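Hypothetical membrane spanning protein (Thermus thermophilus, PDB 2VPZ) binds quinone within the membrane and probably passes electrons from quinol to the partner subunits of a polysulfide reductase. Local coordinates at residues W94-G99 with L125-Y130; F100-L105 with A117-V122. All coordinates share one frame; numbering follows the deposited sequence.

Contact 1: W94-G99 with L125-Y130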
loop_
_atom_site.group_PDB
_atom_site.type_symbol
_atom_site.label_atom_id
_atom_site.label_comp_id
_atom_site.label_asym_id
_atom_site.label_seq_id
_atom_site.Cartn_x
_atom_site.Cartn_y
_atom_site.Cartn_z
ATOM N N TRP C 94 -11.180 24.142 36.540
ATOM C CA TRP C 94 -10.465 25.123 37.333
ATOM C C TRP C 94 -10.954 26.595 37.131
ATOM O O TRP C 94 -11.023 27.336 38.109
ATOM C CB TRP C 94 -8.945 24.951 37.116
ATOM C CG TRP C 94 -8.368 23.745 37.881
ATOM C CD1 TRP C 94 -8.346 22.424 37.477
ATOM C CD2 TRP C 94 -7.751 23.767 39.184
ATOM N NE1 TRP C 94 -7.755 21.645 38.448
ATOM C CE2 TRP C 94 -7.384 22.437 39.504
ATOM C CE3 TRP C 94 -7.482 24.787 40.115
ATOM C CZ2 TRP C 94 -6.746 22.096 40.722
ATOM C CZ3 TRP C 94 -6.845 24.452 41.334
ATOM C CH2 TRP C 94 -6.490 23.112 41.619
ATOM N N GLY C 95 -11.346 26.994 35.911
ATOM C CA GLY C 95 -11.849 28.339 35.641
ATOM C C GLY C 95 -13.145 28.700 36.357
ATOM O O GLY C 95 -13.252 29.741 37.052
ATOM N N LEU C 96 -14.141 27.823 36.193
ATOM C CA LEU C 96 -15.478 27.909 36.840
ATOM C C LEU C 96 -15.276 27.856 38.391
ATOM O O LEU C 96 -15.641 28.795 39.113
ATOM C CB LEU C 96 -16.398 26.741 36.368
ATOM C CG LEU C 96 -16.741 26.488 34.875
ATOM C CD1 LEU C 96 -17.032 24.984 34.588
ATOM C CD2 LEU C 96 -17.926 27.370 34.421
ATOM N N GLY C 97 -14.680 26.756 38.863
ATOM C CA GLY C 97 -14.383 26.527 40.275
ATOM C C GLY C 97 -13.760 27.727 40.986
ATOM O O GLY C 97 -14.367 28.257 41.926
ATOM N N LEU C 98 -12.571 28.157 40.555
ATOM C CA LEU C 98 -11.866 29.345 41.096
ATOM C C LEU C 98 -12.690 30.635 40.817
ATOM O O LEU C 98 -12.682 31.573 41.620
ATOM C CB LEU C 98 -10.430 29.520 40.527
ATOM C CG LEU C 98 -9.361 28.438 40.779
ATOM C CD1 LEU C 98 -8.242 28.500 39.717
ATOM C CD2 LEU C 98 -8.782 28.554 42.201
ATOM N N GLY C 99 -13.384 30.687 39.683
ATOM C CA GLY C 99 -14.222 31.821 39.354
ATOM C C GLY C 99 -15.417 31.949 40.298
ATOM O O GLY C 99 -15.992 33.032 40.461
ATOM N N LEU C 125 -12.635 34.152 31.289
ATOM C CA LEU C 125 -12.176 34.028 29.892
ATOM C C LEU C 125 -11.755 32.544 29.662
ATOM O O LEU C 125 -11.935 32.003 28.572
ATOM C CB LEU C 125 -11.037 35.048 29.535
ATOM C CG LEU C 125 -11.534 36.484 29.183
ATOM C CD1 LEU C 125 -10.375 37.479 28.962
ATOM C CD2 LEU C 125 -12.425 36.421 27.934
ATOM N N VAL C 126 -11.251 31.890 30.709
ATOM C CA VAL C 126 -10.918 30.464 30.659
ATOM C C VAL C 126 -12.246 29.675 30.426
ATOM O O VAL C 126 -12.319 28.887 29.498
ATOM C CB VAL C 126 -10.219 29.969 32.000
ATOM C CG1 VAL C 126 -10.033 28.430 31.994
ATOM C CG2 VAL C 126 -8.869 30.687 32.193
ATOM N N ALA C 127 -13.283 29.926 31.227
ATOM C CA ALA C 127 -14.609 29.268 31.109
ATOM C C ALA C 127 -15.405 29.502 29.796
ATOM O O ALA C 127 -16.246 28.672 29.409
ATOM C CB ALA C 127 -15.516 29.616 32.340
ATOM N N LEU C 128 -15.153 30.628 29.123
ATOM C CA LEU C 128 -15.789 31.022 27.826
ATOM C C LEU C 128 -15.071 30.371 26.645
ATOM O O LEU C 128 -15.631 30.212 25.550
ATOM C CB LEU C 128 -15.727 32.554 27.617
ATOM C CG LEU C 128 -16.827 33.492 28.144
ATOM C CD1 LEU C 128 -16.296 34.930 28.321
ATOM C CD2 LEU C 128 -18.057 33.476 27.208
ATOM N N SER C 129 -13.810 30.055 26.889
ATOM C CA SER C 129 -12.886 29.475 25.927
ATOM C C SER C 129 -12.779 27.942 25.868
ATOM O O SER C 129 -12.500 27.382 24.806
ATOM C CB SER C 129 -11.459 30.032 26.188
ATOM O OG SER C 129 -11.288 31.372 25.837
ATOM N N TYR C 130 -13.002 27.259 26.977
ATOM C CA TYR C 130 -12.833 25.809 27.012
ATOM C C TYR C 130 -13.832 24.918 26.216
ATOM O O TYR C 130 -13.436 23.874 25.679
ATOM C CB TYR C 130 -12.641 25.309 28.467
ATOM C CG TYR C 130 -13.835 24.608 29.105
ATOM C CD1 TYR C 130 -14.062 23.230 28.913
ATOM C CD2 TYR C 130 -14.755 25.320 29.897
ATOM C CE1 TYR C 130 -15.183 22.575 29.490
ATOM C CE2 TYR C 130 -15.882 24.677 30.478
ATOM C CZ TYR C 130 -16.091 23.303 30.271
ATOM O OH TYR C 130 -17.189 22.679 30.819
#
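The Tyr130 ring and Leu96 meet obliquely, methyl CD1 of Leu96 4.3 Å from ring atom CE2 of Tyr130. The CB of the tyrosine already heads toward helix 94-99, and its chi1 of 105° lies between staggered positions. The other flat group, the Trp94 indole, leads away from helix 125-130 and has CD1 of Leu98 at its edge, in plane.

The second branch of Leu96 also works across the interface, with CD2 against CB of Ala127 at 3.9 Å. Next to it, Val126 holds CG1 anti to its backbone N (chi1 173°), which brings that methyl to 4.1 Å from CA of Gly95. With no side chain at Gly95, the two backbones come close: CA of Gly95 and CA of Ala127 are 5.4 Å apart. The axes of the two segments come within 8.3 Å and run roughly antiparallel, 150° between their N-to-C directions. No hydrogen bond crosses. Ser129 turns its hydroxyl back on its own helix, OG donating to Leu125 O over 2.9 Å.

Tyr130 binds menaquinone and ubiquinone in other structures of this protein, though none is bound to this chain here; its OH makes a weak hydrogen bond with NE2 of His21. Leu125 and Ser129 rest on Leu185 of a second copy of this protein. Leu96 and Tyr130 both pack on Val25 of helix 16-41, and Tyr130 also touches Ile89 of helix 88-107.

Contact 2: F100-L105 with A117-V122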
loop_
_atom_site.group_PDB
_atom_site.type_symbol
_atom_site.label_atom_id
_atom_site.label_comp_id
_atom_site.label_asym_id
_atom_site.label_seq_id
_atom_site.Cartn_x
_atom_site.Cartn_y
_atom_site.Cartn_z
ATOM N N PHE C 100 -15.782 30.845 40.942
ATOM C CA PHE C 100 -16.904 30.772 41.900
ATOM C C PHE C 100 -16.436 31.190 43.318
ATOM O O PHE C 100 -17.243 31.691 44.128
ATOM C CB PHE C 100 -17.523 29.357 41.883
ATOM C CG PHE C 100 -18.719 29.163 42.811
ATOM C CD1 PHE C 100 -20.032 29.297 42.342
ATOM C CD2 PHE C 100 -18.521 28.814 44.147
ATOM C CE1 PHE C 100 -21.135 29.082 43.192
ATOM C CE2 PHE C 100 -19.611 28.597 45.016
ATOM C CZ PHE C 100 -20.919 28.731 44.535
ATOM N N LEU C 101 -15.154 30.980 43.635
ATOM C CA LEU C 101 -14.558 31.422 44.916
ATOM C C LEU C 101 -14.329 32.934 44.769
ATOM O O LEU C 101 -14.770 33.735 45.614
ATOM C CB LEU C 101 -13.190 30.758 45.232
ATOM C CG LEU C 101 -12.997 29.241 45.270
ATOM C CD1 LEU C 101 -11.541 28.894 45.651
ATOM C CD2 LEU C 101 -13.986 28.587 46.254
ATOM N N THR C 102 -13.627 33.322 43.711
ATOM C CA THR C 102 -13.320 34.730 43.405
ATOM C C THR C 102 -14.610 35.572 43.460
ATOM O O THR C 102 -14.625 36.635 44.077
ATOM C CB THR C 102 -12.619 34.926 41.996
ATOM O OG1 THR C 102 -11.396 34.198 41.958
ATOM C CG2 THR C 102 -12.328 36.432 41.726
ATOM N N GLY C 103 -15.683 35.091 42.837
ATOM C CA GLY C 103 -16.969 35.769 42.873
ATOM C C GLY C 103 -17.717 35.586 44.198
ATOM O O GLY C 103 -18.708 36.281 44.476
ATOM N N GLY C 104 -17.264 34.638 45.006
ATOM C CA GLY C 104 -17.837 34.405 46.310
ATOM C C GLY C 104 -17.356 35.501 47.269
ATOM O O GLY C 104 -18.162 36.134 47.961
ATOM N N LEU C 105 -16.053 35.766 47.276
ATOM C CA LEU C 105 -15.453 36.811 48.132
ATOM C C LEU C 105 -15.925 38.248 47.756
ATOM O O LEU C 105 -16.064 39.124 48.633
ATOM C CB LEU C 105 -13.900 36.713 48.128
ATOM C CG LEU C 105 -13.262 35.315 48.290
ATOM C CD1 LEU C 105 -12.630 34.841 46.959
ATOM C CD2 LEU C 105 -12.201 35.318 49.401
ATOM N N ALA C 117 -11.542 41.488 41.039
ATOM C CA ALA C 117 -12.327 41.736 39.810
ATOM C C ALA C 117 -11.549 41.407 38.498
ATOM O O ALA C 117 -12.169 41.106 37.471
ATOM C CB ALA C 117 -12.879 43.186 39.758
ATOM N N TRP C 118 -10.211 41.496 38.527
ATOM C CA TRP C 118 -9.333 41.167 37.378
ATOM C C TRP C 118 -9.203 39.637 37.314
ATOM O O TRP C 118 -9.113 39.054 36.226
ATOM C CB TRP C 118 -7.938 41.805 37.505
ATOM C CG TRP C 118 -7.836 43.230 37.008
ATOM C CD1 TRP C 118 -7.610 44.354 37.766
ATOM C CD2 TRP C 118 -7.947 43.692 35.641
ATOM N NE1 TRP C 118 -7.571 45.467 36.959
ATOM C CE2 TRP C 118 -7.774 45.096 35.656
ATOM C CE3 TRP C 118 -8.177 43.055 34.410
ATOM C CZ2 TRP C 118 -7.827 45.886 34.479
ATOM C CZ3 TRP C 118 -8.232 43.839 33.226
ATOM C CH2 TRP C 118 -8.053 45.239 33.281
ATOM N N ALA C 119 -9.165 39.014 38.492
ATOM C CA ALA C 119 -9.127 37.552 38.615
ATOM C C ALA C 119 -10.438 37.014 37.990
ATOM O O ALA C 119 -10.382 36.149 37.112
ATOM C CB ALA C 119 -9.034 37.095 40.100
ATOM N N LEU C 120 -11.592 37.522 38.439
ATOM C CA LEU C 120 -12.870 37.071 37.872
ATOM C C LEU C 120 -12.808 37.308 36.378
ATOM O O LEU C 120 -13.341 36.527 35.583
ATOM C CB LEU C 120 -14.119 37.795 38.452
ATOM C CG LEU C 120 -15.463 37.137 38.019
ATOM C CD1 LEU C 120 -15.541 35.682 38.549
ATOM C CD2 LEU C 120 -16.660 37.964 38.515
ATOM N N LEU C 121 -12.129 38.370 35.945
ATOM C CA LEU C 121 -12.040 38.582 34.496
ATOM C C LEU C 121 -11.264 37.450 33.796
ATOM O O LEU C 121 -11.701 36.965 32.756
ATOM C CB LEU C 121 -11.399 39.914 34.109
ATOM C CG LEU C 121 -11.460 40.055 32.564
ATOM C CD1 LEU C 121 -12.530 41.086 32.170
ATOM C CD2 LEU C 121 -10.088 40.432 31.981
ATOM N N VAL C 122 -10.120 37.046 34.340
ATOM C CA VAL C 122 -9.317 35.997 33.722
ATOM C C VAL C 122 -9.932 34.583 33.781
ATOM O O VAL C 122 -9.786 33.795 32.833
ATOM C CB VAL C 122 -7.866 35.944 34.318
ATOM C CG1 VAL C 122 -7.259 34.546 34.073
ATOM C CG2 VAL C 122 -6.977 37.048 33.689
#
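Apolar contacts carry this crossing, and most of them come from one methyl, CG2 of Thr102. It points at the opposite helix between two consecutive residues, 3.7 Å from CB of Ala119 on one and, on the next, 4.0 Å from CB of Leu120. The same methyl lies 3.5 Å from the backbone N of Leu120, a van der Waals touch on the main chain. With the threonine's chi1 at -59°, CG2 is anti to the backbone N and makes these close contacts, while OG1, beside its own backbone N, is in position to bond back to Leu98 O.

Leu120 answers in the other direction. Its two torsions (chi1 -170°, chi2 62°) together carry methyl CD1 toward the main chain of Gly103, where it ends 4.3 Å from Gly103 N. Gly103 meets it with backbone alone.

These two segments belong to an antiparallel pair of transmembrane helices, 88-107 and 117-136, and lie near the short connection between them. The pair is part of the helical bundle of the polysulfide reductase membrane subunit family. Here the segment axes stand 9.2 Å apart at 152°, and the nearest alpha carbons, CA of Thr102 and CA of Leu120, are 6.0 Å apart.

No hydrogen bond crosses between the segments. The Thr102 hydroxyl is hydrogen-bonded to Leu98 O one turn back, so a buried OG1 is satisfied by its own helix. On the second helix, Leu121 N bonds to Ala117 O and Val122 N to Trp118 O.

Toward the rest of the bundle, Phe100 points away from this interface and packs on Leu54 and Ile57 of helix 46-65, whereas Ala117 and Leu121 lie against helix 16-41.

How the contacts relate
Contacts 1 and 2 are successive levels of one interface between helices 88-107 and 117-136, with centres 10 Å apart; contact 2 is nested inside the chain loop that contact 1 closes. They join directly where methyl CD1 of Leu120 packs against Gly99 O at 3.3 Å. The segment axes draw apart from contact 1 to contact 2, toward the connection between the helices. Contact 1 lies nearer the centre of the chain, about 11 Å from it against about 19 Å, measured from the contact centres. It also reaches the quinone site: the Tyr130 side chain is about 3 Å from that of His21, another residue seen binding ubiquinone, although no quinone is bound to this chain in this model. Contact 2 is away from these residues.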